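Local structure of bacterial leucyl aminopeptidase (Legionella pneumophila, 6ESL) at residues 207-212 / 221-226; 159-164 / 189-194; 211-216 / 255-260. The protein probably removes leucine and other amino-terminal residues from peptides as a secreted zinc aminopeptidase of family M28, a virulence factor linked to nutrient acquisition inside amoebas. All blocks are in the same frame, centred on the assembly; numbering follows the deposited sequence.

Contact 1 of 3, residues 207-212 / 221-226; sequences GAHMDT and GDDGSG. With ZN (zinc ion), chain F; ZN (zinc ion), chain E.
Ala208 and His209, at the end of strand 203-209, pack against the first turns of helix 220-239, the two short axes inclined, 144° between their N-to-C directions, with a closest approach of 7.2 Å. The backbone of the strand is itself held by a side chain of the helix: His209 N donates to Asp223 OD2 over 3.2 Å, an almost straight bond that meets the oxygen on its anti side, slightly out of the carboxylate plane. The same carboxylate turns its other oxygen away, toward Met285 N and, through a weak bond, Gly226 N. Asp223 CB meanwhile lies over one face of the His209 imidazole, 3.5 Å from the ring centroid, in a CH-pi contact, so this one aspartate touches both the main chain and the ring of the histidine. Ala208 CB rests against the helix backbone, 3.7 Å from Gly226 C. With CG placed between its own N and carbonyl carbon (chi1 71°), His209 brings its ring up to the helix, and NE2 binds the zinc ion of chain F at 2.2 Å. On the other side of the ring ND1 donates to Asp211 OD1, a bent bond from above the carboxylate plane that restrains the ring's rotation together with the metal. Asp222 OD1 reaches that zinc ion at 2.0 Å near the edge of the imidazole, its carboxylate plane turned 87° from the ring, while OD2 binds the zinc ion of chain E at 2.5 Å. The peptide between Asp222 and Asp223 is cis. Water 1 and Asp284 also ligate the chain F ion, and Glu257 the chain E ion. An aspartate bridging two zinc ions, followed by a cis peptide, is characteristic of the co-catalytic metal centre of M28 aminopeptidases.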
# COMPACT_ATOMS: atom_id res chain seq x y z
N GLY B 207 6.73 -18.11 -6.81
CA GLY B 207 6.43 -19.30 -6.04
C GLY B 207 5.00 -19.71 -5.93
O GLY B 207 4.08 -18.92 -6.22
N ALA B 208 4.83 -20.91 -5.40
CA ALA B 208 3.55 -21.54 -5.07
C ALA B 208 3.90 -22.69 -4.10
O ALA B 208 5.08 -23.10 -4.05
CB ALA B 208 2.93 -22.15 -6.37
N HIS B 209 2.94 -23.28 -3.46
CA HIS B 209 3.17 -24.38 -2.58
C HIS B 209 2.57 -25.64 -3.17
O HIS B 209 1.53 -25.59 -3.68
CB HIS B 209 2.79 -24.11 -1.13
CG HIS B 209 1.35 -24.02 -0.82
ND1 HIS B 209 0.60 -25.07 -0.40
CD2 HIS B 209 0.52 -22.95 -0.79
CE1 HIS B 209 -0.63 -24.67 -0.16
NE2 HIS B 209 -0.69 -23.40 -0.40
N MET B 210 3.23 -26.76 -2.97
CA MET B 210 2.88 -27.97 -3.69
C MET B 210 1.97 -28.86 -2.82
O MET B 210 1.39 -29.89 -3.31
CB MET B 210 4.19 -28.75 -4.05
CG MET B 210 4.89 -29.42 -2.88
SD MET B 210 6.25 -30.45 -3.49
CE MET B 210 7.53 -29.31 -3.85
N ASP B 211 1.92 -28.57 -1.53
CA ASP B 211 1.33 -29.47 -0.56
C ASP B 211 -0.15 -29.24 -0.24
O ASP B 211 -0.73 -28.23 -0.64
CB ASP B 211 2.14 -29.48 0.77
CG ASP B 211 2.04 -28.15 1.53
OD1 ASP B 211 2.20 -27.12 0.87
OD2 ASP B 211 1.84 -28.20 2.77
N THR B 212 -0.69 -30.21 0.50
CA THR B 212 -2.03 -30.22 1.03
C THR B 212 -2.03 -30.77 2.42
O THR B 212 -0.97 -31.17 2.99
CB THR B 212 -2.95 -31.15 0.20
OG1 THR B 212 -2.55 -32.56 0.40
CG2 THR B 212 -2.93 -30.77 -1.26
N GLY B 221 -7.80 -25.86 -5.74
CA GLY B 221 -7.64 -24.43 -5.48
C GLY B 221 -6.41 -24.17 -4.65
O GLY B 221 -5.52 -23.39 -5.08
N ASP B 222 -6.36 -24.85 -3.52
CA ASP B 222 -5.20 -24.68 -2.67
C ASP B 222 -4.30 -25.86 -2.60
O ASP B 222 -4.57 -26.80 -1.86
CB ASP B 222 -5.82 -24.39 -1.29
CG ASP B 222 -4.82 -23.99 -0.24
OD1 ASP B 222 -3.68 -23.59 -0.56
OD2 ASP B 222 -5.21 -24.07 0.94
N ASP B 223 -3.09 -25.77 -3.22
CA ASP B 223 -2.62 -24.75 -4.16
C ASP B 223 -2.15 -25.43 -5.43
O ASP B 223 -1.16 -25.03 -6.05
CB ASP B 223 -1.51 -23.92 -3.57
CG ASP B 223 -1.12 -22.78 -4.44
OD1 ASP B 223 -1.92 -22.28 -5.25
OD2 ASP B 223 0.04 -22.30 -4.26
N GLY B 224 -2.96 -26.40 -5.87
CA GLY B 224 -2.82 -26.95 -7.20
C GLY B 224 -2.84 -25.85 -8.27
O GLY B 224 -2.05 -25.84 -9.18
N SER B 225 -3.82 -24.94 -8.11
CA SER B 225 -4.05 -23.87 -9.09
C SER B 225 -2.81 -23.01 -9.21
O SER B 225 -2.31 -22.78 -10.31
CB SER B 225 -5.28 -23.07 -8.69
OG SER B 225 -5.11 -22.41 -7.41
N GLY B 226 -2.27 -22.53 -8.11
CA GLY B 226 -1.10 -21.70 -8.21
C GLY B 226 0.10 -22.45 -8.76
O GLY B 226 0.87 -21.92 -9.58
ZN ZN F . -2.44 -22.23 0.11
ZN ZN E . -3.39 -23.23 2.41
O HOH W 1 -4.08 -20.91 0.72

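Contact 2 of 3, residues 159-164 / 189-194; sequences WLKSKF and PSLVTV
Thr193 lies against one face of the ring of Phe164 where helix 151-170 packs on the mixed beta-sheet of the alpha/beta peptidase fold, its segment 159-164 running almost parallel to strand segment 189-194, 12° apart. The threonine CB sits 3.7 Å from the ring centroid, nearly on the ring normal, in a CH-pi contact over the middle of that face. Phe164 CG is anti to the backbone N (chi1 -178°), which extends the ring from the helix toward the strand. Thr193 OG1 approaches CE2 at the rim of the ring, but its polar partner is the carbonyl oxygen of Phe250 on the adjacent strand; that hydrogen bond fixes the turn of the threonine against the aromatic face.

Two residues earlier on the strand, Leu191 sets both methyl groups against the helix: CD2 lies 3.6 Å from Leu160 CB, and CD1 runs alongside the start of the Lys161 chain, 3.8 Å from Lys161 CB. The lysine contributes the aliphatic part of its chain. The rest of the side chain leads away, to a salt bridge with Glu165 and a cation-pi contact with Phe180 on strand 176-183.

Further out, the backbones of Leu191 and Thr193 are hydrogen-bonded to Trp252 and Phe250 of strand 248-253; being two residues apart, both side chains fall on the helix side of the sheet. Helix 220-239 flanks the same layer, with Met231 against Leu160 and Leu238 against Phe164. The tightest approach of the two segments is made by a methyl group to the main chain: Leu191 CD2 lies 3.4 Å from Lys161 N.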
# COMPACT_ATOMS: atom_id res chain seq x y z
N TRP B 159 7.98 -35.26 -9.39
CA TRP B 159 7.26 -34.99 -10.67
C TRP B 159 7.39 -33.55 -11.13
O TRP B 159 7.70 -33.30 -12.24
CB TRP B 159 5.81 -35.36 -10.52
CG TRP B 159 5.07 -35.20 -11.78
CD1 TRP B 159 5.10 -36.07 -12.89
CD2 TRP B 159 4.20 -34.15 -12.13
NE1 TRP B 159 4.25 -35.59 -13.85
CE2 TRP B 159 3.71 -34.41 -13.43
CE3 TRP B 159 3.75 -33.01 -11.46
CZ2 TRP B 159 2.82 -33.55 -14.08
CZ3 TRP B 159 2.84 -32.15 -12.14
CH2 TRP B 159 2.41 -32.40 -13.40
N LEU B 160 7.23 -32.56 -10.24
CA LEU B 160 7.45 -31.19 -10.63
C LEU B 160 8.86 -30.91 -11.12
O LEU B 160 9.09 -30.17 -12.12
CB LEU B 160 7.11 -30.20 -9.43
CG LEU B 160 5.67 -30.22 -8.99
CD1 LEU B 160 5.40 -29.52 -7.62
CD2 LEU B 160 4.80 -29.61 -10.07
N LYS B 161 9.83 -31.49 -10.42
CA LYS B 161 11.20 -31.31 -10.78
C LYS B 161 11.45 -31.90 -12.22
O LYS B 161 12.05 -31.21 -13.04
CB LYS B 161 12.09 -32.03 -9.76
CG LYS B 161 13.58 -31.98 -10.03
CD LYS B 161 14.35 -32.42 -8.76
CE LYS B 161 15.81 -32.02 -8.72
NZ LYS B 161 16.55 -32.96 -9.66
N SER B 162 10.93 -33.10 -12.49
CA SER B 162 11.09 -33.77 -13.85
C SER B 162 10.46 -32.92 -14.90
O SER B 162 11.06 -32.70 -15.93
CB SER B 162 10.35 -35.07 -13.99
OG SER B 162 10.96 -35.99 -13.20
N LYS B 163 9.23 -32.47 -14.61
CA LYS B 163 8.49 -31.62 -15.54
C LYS B 163 9.30 -30.37 -15.90
O LYS B 163 9.55 -30.14 -17.04
CB LYS B 163 7.09 -31.34 -15.01
CG LYS B 163 6.16 -30.52 -15.90
CD LYS B 163 4.90 -30.10 -15.17
CE LYS B 163 3.88 -29.33 -16.03
NZ LYS B 163 3.22 -30.18 -17.08
N PHE B 164 9.76 -29.59 -14.94
CA PHE B 164 10.61 -28.43 -15.27
C PHE B 164 11.84 -28.86 -16.12
O PHE B 164 12.20 -28.21 -17.08
CB PHE B 164 11.10 -27.74 -13.99
CG PHE B 164 11.92 -26.53 -14.25
CD1 PHE B 164 13.25 -26.64 -14.49
CD2 PHE B 164 11.32 -25.29 -14.29
CE1 PHE B 164 14.00 -25.52 -14.77
CE2 PHE B 164 12.03 -24.17 -14.59
CZ PHE B 164 13.39 -24.28 -14.80
N PRO B 189 10.67 -32.38 0.02
CA PRO B 189 11.54 -31.24 -0.18
C PRO B 189 10.84 -30.14 -0.92
O PRO B 189 9.81 -30.40 -1.64
CB PRO B 189 12.64 -31.76 -1.08
CG PRO B 189 12.01 -32.88 -1.83
CD PRO B 189 10.80 -33.37 -1.11
N SER B 190 11.36 -28.90 -0.72
CA SER B 190 11.04 -27.85 -1.60
C SER B 190 11.84 -27.99 -2.96
O SER B 190 13.01 -28.37 -2.97
CB SER B 190 11.21 -26.46 -0.99
OG SER B 190 10.33 -26.19 0.13
N LEU B 191 11.19 -27.60 -4.06
CA LEU B 191 11.80 -27.57 -5.41
C LEU B 191 12.17 -26.16 -5.78
O LEU B 191 11.30 -25.28 -5.87
CB LEU B 191 10.84 -28.09 -6.43
CG LEU B 191 11.30 -27.95 -7.92
CD1 LEU B 191 12.65 -28.68 -8.13
CD2 LEU B 191 10.17 -28.49 -8.79
N VAL B 192 13.45 -25.92 -5.92
CA VAL B 192 13.94 -24.65 -6.36
C VAL B 192 14.47 -24.86 -7.81
O VAL B 192 15.25 -25.84 -8.11
CB VAL B 192 15.08 -24.11 -5.52
CG1 VAL B 192 15.63 -22.79 -6.08
CG2 VAL B 192 14.61 -23.87 -4.07
N THR B 193 14.03 -23.96 -8.69
CA THR B 193 14.40 -23.99 -10.10
C THR B 193 14.93 -22.62 -10.48
O THR B 193 14.60 -21.63 -9.84
CB THR B 193 13.20 -24.34 -11.00
OG1 THR B 193 12.32 -23.20 -11.08
CG2 THR B 193 12.43 -25.52 -10.42
N VAL B 194 15.76 -22.56 -11.51
CA VAL B 194 16.37 -21.29 -11.90
C VAL B 194 16.61 -21.21 -13.38
O VAL B 194 17.06 -22.23 -13.98
CB VAL B 194 17.65 -20.94 -11.08
CG1 VAL B 194 18.77 -21.95 -11.28
CG2 VAL B 194 18.10 -19.51 -11.34

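Contact 3 of 3, residues 211-216 / 255-260; sequences DTLDGR and AEERGL. With ZN (zinc ion), chain E.
Asp211 accepts from the backbone of Glu257 where two loops at the C-terminal ends of two neighbouring parallel strands of the M28 peptidase sheet, one after strand 203-209 and one after strand 248-253, meet beside the zinc ions. Glu257 N donates to Asp211 OD2 over 2.9 Å, nearly straight at 169° and on the syn lone pair. Since OD1 of the same group is engaged by His209, the carboxylate is gripped at both oxygens and links the zinc ligand His209 to the loop that carries the zinc ligand Glu257. Glu256 N also lies near it, 3.1 Å from Asp211 OD2, at an angle too poor for a hydrogen bond.

Glu256 O takes two backbone donors, Gly259 N and Leu260 N, from the same face of its carbonyl plane, which closes the turn. Thr212 OG1 donates to Leu213 O over 2.7 Å and is itself met by Arg146 N. Arg258 NE bonds to Tyr186, and NH2 to Glu22 and Ser54 of the second subunit, while Asp214 OD1 pairs with Lys150.

Leu213 CD2 packs against Glu257 CB at 3.8 Å. Bent at chi2 (-71°), the glutamate curls past this methyl group, and its OE2 binds the zinc ion of chain E at 2.6 Å.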
# COMPACT_ATOMS: atom_id res chain seq x y z
N ASP B 211 1.92 -28.57 -1.53
CA ASP B 211 1.33 -29.47 -0.56
C ASP B 211 -0.15 -29.24 -0.24
O ASP B 211 -0.73 -28.23 -0.64
CB ASP B 211 2.14 -29.48 0.77
CG ASP B 211 2.04 -28.15 1.53
OD1 ASP B 211 2.20 -27.12 0.87
OD2 ASP B 211 1.84 -28.20 2.77
N THR B 212 -0.69 -30.21 0.50
CA THR B 212 -2.03 -30.22 1.03
C THR B 212 -2.03 -30.77 2.42
O THR B 212 -0.97 -31.17 2.99
CB THR B 212 -2.95 -31.15 0.20
OG1 THR B 212 -2.55 -32.56 0.40
CG2 THR B 212 -2.93 -30.77 -1.26
N LEU B 213 -3.20 -30.81 3.01
CA LEU B 213 -3.38 -31.54 4.27
C LEU B 213 -3.33 -33.08 4.01
O LEU B 213 -3.29 -33.54 2.86
CB LEU B 213 -4.71 -31.15 4.94
CG LEU B 213 -5.05 -29.74 5.34
CD1 LEU B 213 -6.16 -29.72 6.33
CD2 LEU B 213 -3.77 -29.19 5.87
N ASP B 214 -3.37 -33.83 5.10
CA ASP B 214 -3.60 -35.24 5.06
C ASP B 214 -5.03 -35.64 4.75
O ASP B 214 -5.93 -34.81 4.63
CB ASP B 214 -3.18 -35.93 6.36
CG ASP B 214 -1.74 -35.70 6.71
OD1 ASP B 214 -0.87 -36.06 5.89
OD2 ASP B 214 -1.50 -35.11 7.81
N GLY B 215 -5.25 -36.97 4.58
CA GLY B 215 -6.55 -37.44 4.08
C GLY B 215 -6.65 -37.27 2.57
O GLY B 215 -5.69 -37.03 1.87
N ARG B 216 -7.88 -37.40 2.08
CA ARG B 216 -8.11 -37.22 0.67
C ARG B 216 -8.24 -35.75 0.37
O ARG B 216 -9.28 -35.14 0.62
CB ARG B 216 -9.44 -37.85 0.25
CG ARG B 216 -9.75 -37.72 -1.23
CD ARG B 216 -8.70 -38.40 -2.08
NE ARG B 216 -8.97 -38.26 -3.51
CZ ARG B 216 -8.52 -37.27 -4.26
NH1 ARG B 216 -7.77 -36.31 -3.73
NH2 ARG B 216 -8.82 -37.22 -5.55
N ALA B 255 5.35 -28.17 2.38
CA ALA B 255 4.95 -28.03 3.74
C ALA B 255 4.46 -26.60 4.12
O ALA B 255 4.64 -26.15 5.26
CB ALA B 255 6.10 -28.49 4.71
N GLU B 256 3.84 -25.91 3.20
CA GLU B 256 3.20 -24.65 3.48
C GLU B 256 2.10 -24.79 4.53
O GLU B 256 1.99 -23.92 5.42
CB GLU B 256 2.73 -23.95 2.24
CG GLU B 256 2.28 -22.51 2.45
CD GLU B 256 0.83 -22.36 2.93
OE1 GLU B 256 0.10 -23.40 2.97
OE2 GLU B 256 0.51 -21.25 3.51
N GLU B 257 1.35 -25.92 4.47
CA GLU B 257 0.19 -26.11 5.34
C GLU B 257 0.62 -26.46 6.74
O GLU B 257 -0.19 -26.54 7.64
CB GLU B 257 -0.67 -27.24 4.81
CG GLU B 257 -1.29 -26.98 3.43
CD GLU B 257 -2.39 -25.93 3.44
OE1 GLU B 257 -2.67 -25.35 4.49
OE2 GLU B 257 -2.92 -25.74 2.36
N ARG B 258 1.94 -26.67 6.96
CA ARG B 258 2.51 -26.97 8.31
C ARG B 258 3.02 -25.71 8.98
O ARG B 258 3.62 -25.77 10.04
CB ARG B 258 3.61 -28.01 8.24
CG ARG B 258 3.16 -29.27 7.41
CD ARG B 258 2.07 -30.06 8.16
NE ARG B 258 2.52 -30.44 9.46
CZ ARG B 258 1.80 -31.19 10.32
NH1 ARG B 258 0.62 -31.73 9.98
NH2 ARG B 258 2.35 -31.56 11.47
N GLY B 259 2.73 -24.57 8.38
CA GLY B 259 3.15 -23.27 8.90
C GLY B 259 4.32 -22.55 8.17
O GLY B 259 5.12 -21.79 8.80
N LEU B 260 4.41 -22.77 6.87
CA LEU B 260 5.34 -22.05 5.97
C LEU B 260 6.74 -22.77 6.06
O LEU B 260 7.76 -22.14 5.85
CB LEU B 260 5.43 -20.57 6.22
CG LEU B 260 4.12 -19.76 6.41
CD1 LEU B 260 4.42 -18.26 6.36
CD2 LEU B 260 3.20 -20.07 5.28
ZN ZN E . -3.39 -23.23 2.41

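All three contacts are buried, but their chemistry changes from the metal centre to the helical layer. Contacts 1 and 3 overlap at Asp211 and Thr212 and rely on carboxylates: Asp222 from one and Glu257 from the other converge on the zinc ion of chain E, and Glu256 packs against His209. Contact 2 is largely apolar and lies about 14 Å from contact 1 between centres; Met210 joins the two, touching Pro189, Leu160 and Leu191. Contacts 1 and 2 both draw on the same mixed sheet, whereas contact 3 is made by loops alone. It is also the one that the second subunit reaches.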